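Local coordinates for protein xylosidase (Xanthomonas axonopodis pv. citri, PDB 6XN2) that probably hydrolyses xylo-oligosaccharides, as a family 43 glycoside hydrolase that holds xylose units in a pocket of a five-bladed beta-propeller, at residues D170-A175 with G258-Q263; A180-F185 with V219-E224; R267-Y272 with I280-S285. All blocks are in the same frame, centred on the assembly; numbering follows the deposited sequence.

Contact 1. Residues D170-A175 with G258-Q263; sequences DPAVLA and GPWVHQ. With XYP (beta-D-xylopyranose), chain E.
Asp170 and Gly258 meet at the sugar-binding end of two nearly parallel strands and show how a propeller can build its pocket from residues at or just before the starts of its inner strands. The polar bonds gather on the Asp170 carboxylate, which takes the xylopyranose in a two-pronged grip. OD1 of Asp170 accepts a hydrogen bond from O3 of the sugar at 2.8 Å, and OD2 of Asp170 accepts one from sugar O2 at 2.9 Å. The backbone N of Gly258 adds a weak, strongly bent bond to Asp170 OD2 (2.8 Å, 122° at the hydrogen). With CG anti to its own carbonyl carbon (chi1 -69°), the carboxylate reaches both the sugar and this amide. Asp50, Glu257 and the Ala119 amide also bond the sugar.

Water bridges form the second kind of link. One water donates to the carbonyl oxygens of Asp170 and Pro259, and another joins Ala175 O to Gln263 OE1, which Asp177 N also bonds.

Van der Waals contacts fill the middle. Two methyls rest on backbone carbonyl oxygens: Ala172 CB sits 3.2 Å from Pro259 O, and Leu174 CD1 3.7 Å from Val261 O. The apolar contacts proper are Ala172 CB with CE3 of the Trp260 ring, obliquely placed at 4.3 Å, and, where Leu174 and Val261 cross at a slant, CD2 of Leu174 touching CG1 of Val261 at 3.8 Å.

No direct backbone bond joins the strands, whose axes come no closer than 6.8 Å and run within 7° of parallel, as befits the innermost strands of adjacent blades. Each spends its backbone bonds on its own blade: Ala172 and Leu174 pair with Tyr184 and Tyr182 of strand 181-185, and Trp260 and His262 with Ser271 and Tyr269 of strand 267-273.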
loop_
_atom_site.group_PDB
_atom_site.type_symbol
_atom_site.label_atom_id
_atom_site.label_comp_id
_atom_site.label_asym_id
_atom_site.label_seq_id
_atom_site.Cartn_x
_atom_site.Cartn_y
_atom_site.Cartn_z
ATOM N N ASP A 170 1.439 -6.440 2.186
ATOM C CA ASP A 170 1.063 -5.030 2.077
ATOM C C ASP A 170 0.995 -4.251 3.394
ATOM O O ASP A 170 -0.046 -3.668 3.722
ATOM C CB ASP A 170 -0.282 -4.931 1.352
ATOM C CG ASP A 170 -0.173 -5.323 -0.104
ATOM O OD1 ASP A 170 0.949 -5.708 -0.522
ATOM O OD2 ASP A 170 -1.190 -5.242 -0.831
ATOM N N PRO A 171 2.087 -4.184 4.117
ATOM C CA PRO A 171 2.011 -3.422 5.352
ATOM C C PRO A 171 1.908 -1.937 5.151
ATOM O O PRO A 171 2.402 -1.419 4.203
ATOM C CB PRO A 171 3.357 -3.686 5.988
ATOM C CG PRO A 171 4.251 -3.925 4.855
ATOM C CD PRO A 171 3.433 -4.656 3.855
ATOM N N ALA A 172 1.193 -1.293 6.043
ATOM C CA ALA A 172 1.164 0.167 6.090
ATOM C C ALA A 172 1.268 0.593 7.543
ATOM O O ALA A 172 0.479 0.149 8.379
ATOM C CB ALA A 172 -0.109 0.716 5.456
ATOM N N VAL A 173 2.242 1.442 7.852
ATOM C CA VAL A 173 2.429 1.865 9.237
ATOM C C VAL A 173 2.035 3.325 9.422
ATOM O O VAL A 173 2.658 4.230 8.856
ATOM C CB VAL A 173 3.870 1.668 9.705
ATOM C CG1 VAL A 173 4.040 2.223 11.105
ATOM C CG2 VAL A 173 4.223 0.195 9.668
ATOM N N LEU A 174 0.985 3.544 10.206
ATOM C CA LEU A 174 0.493 4.887 10.467
ATOM C C LEU A 174 1.161 5.498 11.692
ATOM O O LEU A 174 1.081 4.951 12.795
ATOM C CB LEU A 174 -1.025 4.868 10.658
ATOM C CG LEU A 174 -1.622 6.132 11.287
ATOM C CD1 LEU A 174 -1.482 7.320 10.345
ATOM C CD2 LEU A 174 -3.066 5.919 11.705
ATOM N N ALA A 175 1.776 6.648 11.478
ATOM C CA ALA A 175 2.334 7.437 12.582
ATOM C C ALA A 175 1.190 8.324 13.049
ATOM O O ALA A 175 0.995 9.362 12.470
ATOM C CB ALA A 175 3.506 8.245 12.115
ATOM N N GLY A 258 -3.540 -3.850 -0.106
ATOM C CA GLY A 258 -2.885 -2.556 0.032
ATOM C C GLY A 258 -3.555 -1.468 0.857
ATOM O O GLY A 258 -3.784 -0.365 0.341
ATOM N N PRO A 259 -3.813 -1.711 2.130
ATOM C CA PRO A 259 -4.428 -0.686 2.945
ATOM C C PRO A 259 -3.516 0.490 3.207
ATOM O O PRO A 259 -2.359 0.370 3.192
ATOM C CB PRO A 259 -4.696 -1.398 4.257
ATOM C CG PRO A 259 -3.718 -2.457 4.318
ATOM C CD PRO A 259 -3.419 -2.869 2.922
ATOM N N TRP A 260 -4.099 1.640 3.412
ATOM C CA TRP A 260 -3.343 2.833 3.776
ATOM C C TRP A 260 -4.244 3.662 4.653
ATOM O O TRP A 260 -5.446 3.735 4.405
ATOM C CB TRP A 260 -2.900 3.625 2.539
ATOM C CG TRP A 260 -2.096 4.874 2.861
ATOM C CD1 TRP A 260 -2.591 6.129 3.102
ATOM C CD2 TRP A 260 -0.665 4.980 2.974
ATOM N NE1 TRP A 260 -1.559 7.003 3.357
ATOM C CE2 TRP A 260 -0.368 6.325 3.287
ATOM C CE3 TRP A 260 0.393 4.073 2.834
ATOM C CZ2 TRP A 260 0.942 6.784 3.462
ATOM C CZ3 TRP A 260 1.690 4.525 3.015
ATOM C CH2 TRP A 260 1.955 5.871 3.321
ATOM N N VAL A 261 -3.678 4.274 5.689
ATOM C CA VAL A 261 -4.473 5.129 6.560
ATOM C C VAL A 261 -3.795 6.479 6.717
ATOM O O VAL A 261 -2.591 6.557 6.946
ATOM C CB VAL A 261 -4.706 4.490 7.952
ATOM C CG1 VAL A 261 -5.498 5.433 8.859
ATOM C CG2 VAL A 261 -5.452 3.166 7.812
ATOM N N HIS A 262 -4.565 7.549 6.567
ATOM C CA HIS A 262 -4.046 8.870 6.880
ATOM C C HIS A 262 -5.048 9.636 7.746
ATOM O O HIS A 262 -6.249 9.329 7.769
ATOM C CB HIS A 262 -3.693 9.646 5.596
ATOM C CG HIS A 262 -4.874 10.197 4.858
ATOM N ND1 HIS A 262 -5.537 9.494 3.874
ATOM C CD2 HIS A 262 -5.488 11.402 4.939
ATOM C CE1 HIS A 262 -6.520 10.236 3.393
ATOM N NE2 HIS A 262 -6.516 11.396 4.025
ATOM N N GLN A 263 -4.549 10.627 8.456
ATOM C CA GLN A 263 -5.363 11.442 9.303
ATOM C C GLN A 263 -5.612 12.802 8.689
ATOM O O GLN A 263 -4.735 13.415 8.191
ATOM C CB GLN A 263 -4.704 11.639 10.665
ATOM C CG GLN A 263 -4.773 10.457 11.582
ATOM C CD GLN A 263 -4.191 10.734 12.941
ATOM O OE1 GLN A 263 -3.030 10.710 13.115
ATOM N NE2 GLN A 263 -5.032 10.997 13.893
HETATM O O1 XYP E . -0.792 -8.187 -5.569
HETATM C C1 XYP E . 0.130 -7.125 -5.655
HETATM C C2 XYP E . 0.603 -6.793 -4.256
HETATM C C3 XYP E . 1.859 -5.981 -4.250
HETATM C C4 XYP E . 2.886 -6.592 -5.180
HETATM C C5 XYP E . 2.288 -6.739 -6.549
HETATM O O2 XYP E . -0.360 -6.061 -3.510
HETATM O O3 XYP E . 2.263 -6.070 -2.916
HETATM O O4 XYP E . 3.989 -5.750 -5.290
HETATM O O5 XYP E . 1.159 -7.564 -6.503
HETATM O O HOH W 1 -0.565 -1.459 2.109
HETATM O O HOH W 2 -1.343 10.975 11.272
#

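Contact 2. Residues A180-F185 with V219-E224; sequences AHYLYF and VARLHE
Val219 lies side by side with Tyr184 and presses CG2 onto one face of its ring, a CH-pi contact 3.7 Å from the ring centroid to CG2. The methyl is displaced toward the rim, so its closest atom is Tyr184 CE2, only 3.3 Å from Val219 CG2. Standing anti to the backbone N of Val219, this branch is the one turned to the ring, and CG1 takes the crowded position between N and the carbonyl carbon. On the same face of the sheet, the Tyr182 ring slants across the Arg221 side chain, its CE2 3.9 Å from Arg221 CB. The other face carries Leu183, whose CB meets Leu222 CD2 at 4.0 Å, while Leu222 CD1 touches His181 CB.

Between these two layers of side chains runs an antiparallel ladder joining neighbouring strands of one propeller blade. Leu183 and Ala220 form its hydrogen-bonded pair, with Leu183 N to Ala220 O at 2.8 Å and Ala220 N to Leu183 O at 2.9 Å. A further, almost straight bond runs from Leu222 N to His181 O (2.8 Å, 176°), and a water extends the link by accepting from His181 N and donating to Leu222 O.

Farther out, Pro288 O bonds the Tyr184 hydroxyl and so fixes the far end of that ring. Tyr289 meets the Tyr182 ring edge-to-face, and the Glu231 carboxylate accepts a hydrogen bond from the Arg221 backbone N.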
loop_
_atom_site.group_PDB
_atom_site.type_symbol
_atom_site.label_atom_id
_atom_site.label_comp_id
_atom_site.label_asym_id
_atom_site.label_seq_id
_atom_site.Cartn_x
_atom_site.Cartn_y
_atom_site.Cartn_z
ATOM N N ALA A 180 1.484 7.155 18.743
ATOM C CA ALA A 180 1.510 5.738 18.522
ATOM C C ALA A 180 1.696 5.396 17.062
ATOM O O ALA A 180 1.501 6.215 16.225
ATOM C CB ALA A 180 0.246 5.109 19.032
ATOM N N HIS A 181 2.100 4.173 16.805
ATOM C CA HIS A 181 2.249 3.665 15.471
ATOM C C HIS A 181 1.377 2.440 15.319
ATOM O O HIS A 181 1.343 1.618 16.171
ATOM C CB HIS A 181 3.680 3.328 15.119
ATOM C CG HIS A 181 4.543 4.501 14.802
ATOM N ND1 HIS A 181 5.239 5.184 15.760
ATOM C CD2 HIS A 181 4.891 5.057 13.630
ATOM C CE1 HIS A 181 5.930 6.152 15.200
ATOM N NE2 HIS A 181 5.743 6.091 13.906
ATOM N N TYR A 182 0.670 2.341 14.210
ATOM C CA TYR A 182 -0.198 1.218 13.952
ATOM C C TYR A 182 0.164 0.539 12.658
ATOM O O TYR A 182 0.384 1.169 11.685
ATOM C CB TYR A 182 -1.659 1.642 13.872
ATOM C CG TYR A 182 -2.237 2.241 15.118
ATOM C CD1 TYR A 182 -2.134 3.565 15.370
ATOM C CD2 TYR A 182 -2.884 1.477 16.022
ATOM C CE1 TYR A 182 -2.654 4.113 16.507
ATOM C CE2 TYR A 182 -3.407 2.014 17.154
ATOM C CZ TYR A 182 -3.280 3.331 17.403
ATOM O OH TYR A 182 -3.815 3.868 18.528
ATOM N N LEU A 183 0.228 -0.771 12.680
ATOM C CA LEU A 183 0.517 -1.530 11.477
ATOM C C LEU A 183 -0.772 -2.078 10.878
ATOM O O LEU A 183 -1.575 -2.700 11.575
ATOM C CB LEU A 183 1.495 -2.674 11.773
ATOM C CG LEU A 183 1.736 -3.656 10.613
ATOM C CD1 LEU A 183 2.457 -2.990 9.441
ATOM C CD2 LEU A 183 2.492 -4.883 11.108
ATOM N N TYR A 184 -0.974 -1.808 9.592
ATOM C CA TYR A 184 -2.090 -2.366 8.838
ATOM C C TYR A 184 -1.541 -3.333 7.819
ATOM O O TYR A 184 -0.505 -3.062 7.222
ATOM C CB TYR A 184 -2.889 -1.269 8.135
ATOM C CG TYR A 184 -3.517 -0.270 9.074
ATOM C CD1 TYR A 184 -2.785 0.813 9.562
ATOM C CD2 TYR A 184 -4.848 -0.404 9.469
ATOM C CE1 TYR A 184 -3.364 1.739 10.424
ATOM C CE2 TYR A 184 -5.434 0.521 10.331
ATOM C CZ TYR A 184 -4.684 1.584 10.804
ATOM O OH TYR A 184 -5.257 2.499 11.657
ATOM N N PHE A 185 -2.222 -4.452 7.608
ATOM C CA PHE A 185 -1.785 -5.366 6.564
ATOM C C PHE A 185 -2.900 -6.252 6.021
ATOM O O PHE A 185 -3.993 -6.332 6.587
ATOM C CB PHE A 185 -0.606 -6.228 7.067
ATOM C CG PHE A 185 -0.900 -7.065 8.299
ATOM C CD1 PHE A 185 -0.772 -6.528 9.575
ATOM C CD2 PHE A 185 -1.245 -8.407 8.179
ATOM C CE1 PHE A 185 -1.013 -7.297 10.707
ATOM C CE2 PHE A 185 -1.483 -9.188 9.311
ATOM C CZ PHE A 185 -1.370 -8.632 10.574
ATOM N N VAL A 219 -5.138 -4.821 11.769
ATOM C CA VAL A 219 -4.524 -3.679 12.386
ATOM C C VAL A 219 -3.959 -4.062 13.740
ATOM O O VAL A 219 -4.545 -4.799 14.442
ATOM C CB VAL A 219 -5.478 -2.500 12.522
ATOM C CG1 VAL A 219 -6.674 -2.850 13.351
ATOM C CG2 VAL A 219 -4.789 -1.265 13.057
ATOM N N ALA A 220 -2.777 -3.585 14.052
ATOM C CA ALA A 220 -2.175 -3.839 15.329
ATOM C C ALA A 220 -1.272 -2.705 15.724
ATOM O O ALA A 220 -0.454 -2.291 14.979
ATOM C CB ALA A 220 -1.398 -5.108 15.297
ATOM N N ARG A 221 -1.429 -2.228 16.939
ATOM C CA ARG A 221 -0.553 -1.189 17.423
ATOM C C ARG A 221 0.844 -1.769 17.543
ATOM O O ARG A 221 1.038 -2.880 17.927
ATOM C CB ARG A 221 -1.006 -0.624 18.777
ATOM C CG ARG A 221 -0.180 0.547 19.247
ATOM C CD ARG A 221 -0.617 1.143 20.546
ATOM N NE ARG A 221 -0.372 0.284 21.684
ATOM C CZ ARG A 221 0.789 0.196 22.327
ATOM N NH1 ARG A 221 1.844 0.889 21.928
ATOM N NH2 ARG A 221 0.902 -0.620 23.356
ATOM N N LEU A 222 1.819 -0.975 17.186
ATOM C CA LEU A 222 3.160 -1.395 17.271
ATOM C C LEU A 222 3.753 -1.096 18.633
ATOM O O LEU A 222 3.442 -0.142 19.248
ATOM C CB LEU A 222 3.995 -0.673 16.215
ATOM C CG LEU A 222 3.835 -1.133 14.778
ATOM C CD1 LEU A 222 4.513 -0.196 13.825
ATOM C CD2 LEU A 222 4.348 -2.522 14.576
ATOM N N HIS A 223 4.673 -1.948 19.019
ATOM C CA HIS A 223 5.418 -1.734 20.269
ATOM C C HIS A 223 6.325 -0.526 20.048
ATOM O O HIS A 223 6.787 -0.279 18.953
ATOM C CB HIS A 223 6.194 -3.006 20.605
ATOM C CG HIS A 223 6.806 -3.047 21.962
ATOM N ND1 HIS A 223 8.009 -2.467 22.245
ATOM C CD2 HIS A 223 6.400 -3.621 23.104
ATOM C CE1 HIS A 223 8.301 -2.656 23.503
ATOM N NE2 HIS A 223 7.349 -3.369 24.042
ATOM N N GLU A 224 6.731 0.113 21.132
ATOM C CA GLU A 224 7.655 1.223 21.084
ATOM C C GLU A 224 8.980 0.885 20.420
ATOM O O GLU A 224 9.616 1.708 19.866
ATOM C CB GLU A 224 7.886 1.796 22.482
ATOM C CG GLU A 224 8.613 0.843 23.401
ATOM C CD GLU A 224 8.648 1.279 24.857
ATOM O OE1 GLU A 224 8.733 2.485 25.127
ATOM O OE2 GLU A 224 8.614 0.409 25.726
HETATM O O HOH W 3 3.116 2.560 19.068
#

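Contact 3. Residues R267-Y272 with I280-S285; sequences RYYLSY and ICYATS
Ile280 opens the returning strand with its CG2 methyl 3.5 Å from Tyr272 O. Cys281 then exchanges two backbone hydrogen bonds with Tyr272. Its CB touches CZ of the Tyr272 ring at 3.8 Å, while its carbonyl oxygen lies over a face of that ring near the rim; Arg253 O bonds the Tyr272 hydroxyl. On the other face of the sheet, Tyr282 sets its CB against Ser271 CB and lies side by side with Tyr269, CD2 of Tyr282 being 3.8 Å from CD2 of Tyr269, at the latter's ring edge.

Together these strands make a beta-hairpin within one blade, and at its centre Ala283 and Leu270 form a hydrogen-bonded pair: Ala283 N reaches Leu270 O, and Leu270 N reaches Ala283 O, each bond 2.7 Å long. Thr284 follows, its CG2 anti to the carbonyl carbon and directed over a face of the Tyr269 ring, a CH-pi contact of 3.8 Å from CG2 to the centroid. Ser285 completes the ladder by pairing with Tyr268, and its carbonyl oxygen also lies in plane at the Tyr268 ring edge. Arg267, its chain bent at chi2, lays one guanidinium face over Ser285 C; Ser285 OG bonds Pro291 O and Ser287 N.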
loop_
_atom_site.group_PDB
_atom_site.type_symbol
_atom_site.label_atom_id
_atom_site.label_comp_id
_atom_site.label_asym_id
_atom_site.label_seq_id
_atom_site.Cartn_x
_atom_site.Cartn_y
_atom_site.Cartn_z
ATOM N N ARG A 267 -10.390 12.819 11.581
ATOM C CA ARG A 267 -10.925 11.502 11.213
ATOM C C ARG A 267 -9.805 10.672 10.608
ATOM O O ARG A 267 -8.805 11.227 10.197
ATOM C CB ARG A 267 -12.050 11.675 10.202
ATOM C CG ARG A 267 -13.401 11.900 10.850
ATOM C CD ARG A 267 -14.418 10.934 10.302
ATOM N NE ARG A 267 -15.497 10.939 11.261
ATOM C CZ ARG A 267 -16.415 10.001 11.372
ATOM N NH1 ARG A 267 -16.421 8.960 10.558
ATOM N NH2 ARG A 267 -17.349 10.122 12.293
ATOM N N TYR A 268 -9.981 9.365 10.666
ATOM C CA TYR A 268 -9.058 8.435 10.031
ATOM C C TYR A 268 -9.621 8.021 8.686
ATOM O O TYR A 268 -10.798 7.686 8.583
ATOM C CB TYR A 268 -8.823 7.211 10.914
ATOM C CG TYR A 268 -8.118 7.548 12.208
ATOM C CD1 TYR A 268 -8.836 7.921 13.335
ATOM C CD2 TYR A 268 -6.730 7.506 12.296
ATOM C CE1 TYR A 268 -8.189 8.247 14.522
ATOM C CE2 TYR A 268 -6.075 7.820 13.481
ATOM C CZ TYR A 268 -6.813 8.188 14.588
ATOM O OH TYR A 268 -6.160 8.505 15.761
ATOM N N TYR A 269 -8.781 8.058 7.659
ATOM C CA TYR A 269 -9.177 7.658 6.318
ATOM C C TYR A 269 -8.485 6.357 5.957
ATOM O O TYR A 269 -7.266 6.329 5.821
ATOM C CB TYR A 269 -8.809 8.732 5.285
ATOM C CG TYR A 269 -9.608 10.015 5.350
ATOM C CD1 TYR A 269 -9.424 10.922 6.388
ATOM C CD2 TYR A 269 -10.515 10.341 4.349
ATOM C CE1 TYR A 269 -10.147 12.105 6.443
ATOM C CE2 TYR A 269 -11.239 11.520 4.393
ATOM C CZ TYR A 269 -11.054 12.398 5.441
ATOM O OH TYR A 269 -11.773 13.572 5.492
ATOM N N LEU A 270 -9.253 5.281 5.835
ATOM C CA LEU A 270 -8.722 4.016 5.346
ATOM C C LEU A 270 -8.961 3.926 3.851
ATOM O O LEU A 270 -10.101 4.000 3.411
ATOM C CB LEU A 270 -9.389 2.828 6.048
ATOM C CG LEU A 270 -9.091 1.469 5.417
ATOM C CD1 LEU A 270 -7.623 1.131 5.645
ATOM C CD2 LEU A 270 -9.996 0.394 5.992
ATOM N N SER A 271 -7.898 3.772 3.067
ATOM C CA SER A 271 -8.051 3.587 1.628
ATOM C C SER A 271 -7.354 2.297 1.203
ATOM O O SER A 271 -6.445 1.820 1.885
ATOM C CB SER A 271 -7.520 4.804 0.852
ATOM O OG SER A 271 -6.223 5.203 1.282
ATOM N N TYR A 272 -7.831 1.713 0.121
ATOM C CA TYR A 272 -7.388 0.428 -0.317
ATOM C C TYR A 272 -7.778 0.064 -1.734
ATOM O O TYR A 272 -8.615 0.661 -2.302
ATOM C CB TYR A 272 -8.068 -0.611 0.570
ATOM C CG TYR A 272 -9.558 -0.491 0.613
ATOM C CD1 TYR A 272 -10.347 -1.149 -0.293
ATOM C CD2 TYR A 272 -10.166 0.271 1.536
ATOM C CE1 TYR A 272 -11.690 -1.042 -0.276
ATOM C CE2 TYR A 272 -11.517 0.387 1.569
ATOM C CZ TYR A 272 -12.281 -0.281 0.652
ATOM O OH TYR A 272 -13.612 -0.171 0.683
ATOM N N ILE A 280 -9.193 2.323 -6.112
ATOM C CA ILE A 280 -8.741 2.619 -4.807
ATOM C C ILE A 280 -9.973 3.245 -4.196
ATOM O O ILE A 280 -10.464 4.205 -4.678
ATOM C CB ILE A 280 -7.597 3.612 -4.704
ATOM C CG1 ILE A 280 -6.386 3.120 -5.448
ATOM C CG2 ILE A 280 -7.221 3.760 -3.259
ATOM C CD1 ILE A 280 -5.854 1.826 -4.957
ATOM N N CYS A 281 -10.503 2.630 -3.167
ATOM C CA CYS A 281 -11.657 3.145 -2.459
ATOM C C CYS A 281 -11.256 3.666 -1.094
ATOM O O CYS A 281 -10.219 3.414 -0.678
ATOM C CB CYS A 281 -12.669 2.049 -2.271
ATOM S SG CYS A 281 -13.565 1.626 -3.757
ATOM N N TYR A 282 -12.079 4.434 -0.429
ATOM C CA TYR A 282 -11.740 4.863 0.913
ATOM C C TYR A 282 -12.956 4.846 1.823
ATOM O O TYR A 282 -14.107 4.861 1.371
ATOM C CB TYR A 282 -11.079 6.254 0.905
ATOM C CG TYR A 282 -12.021 7.421 0.700
ATOM C CD1 TYR A 282 -12.585 7.673 -0.547
ATOM C CD2 TYR A 282 -12.324 8.285 1.743
ATOM C CE1 TYR A 282 -13.440 8.742 -0.741
ATOM C CE2 TYR A 282 -13.180 9.355 1.560
ATOM C CZ TYR A 282 -13.731 9.582 0.316
ATOM O OH TYR A 282 -14.589 10.643 0.123
ATOM N N ALA A 283 -12.665 4.774 3.115
ATOM C CA ALA A 283 -13.664 4.751 4.172
ATOM C C ALA A 283 -13.133 5.558 5.349
ATOM O O ALA A 283 -11.925 5.754 5.472
ATOM C CB ALA A 283 -13.973 3.324 4.594
ATOM N N THR A 284 -14.038 6.020 6.198
ATOM C CA THR A 284 -13.598 6.860 7.331
ATOM C C THR A 284 -14.048 6.335 8.694
ATOM O O THR A 284 -15.012 5.647 8.747
ATOM C CB THR A 284 -14.026 8.310 7.158
ATOM O OG1 THR A 284 -15.428 8.281 6.969
ATOM C CG2 THR A 284 -13.385 8.969 5.967
ATOM N N SER A 285 -13.305 6.703 9.732
ATOM C CA SER A 285 -13.595 6.332 11.131
ATOM C C SER A 285 -13.069 7.397 12.095
ATOM O O SER A 285 -12.313 8.238 11.691
ATOM C CB SER A 285 -12.997 5.034 11.466
ATOM O OG SER A 285 -13.379 4.655 12.764
#

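The three contacts contrast bonding between blades with bonding within them. Contact 1 is the most central, its centre about 7 Å from that of the chain, and joins two blades through a ligand-holding carboxylate, waters and apolar side chains. Contacts 2 and 3, also largely buried but centred about 15 and 13 Å from it, are antiparallel ladders inside the blades, with aromatic rings packed by methyls on their faces. Each is tied to contact 1 by backbone hydrogen bonds between adjacent strands: 172-175 neighbours 181-185, and 258-263 neighbours 267-272. Val261 CG2 further packs on Tyr184 CZ at 3.5 Å. Contacts 2 and 3 do not touch, their nearest atoms being about 5 Å apart.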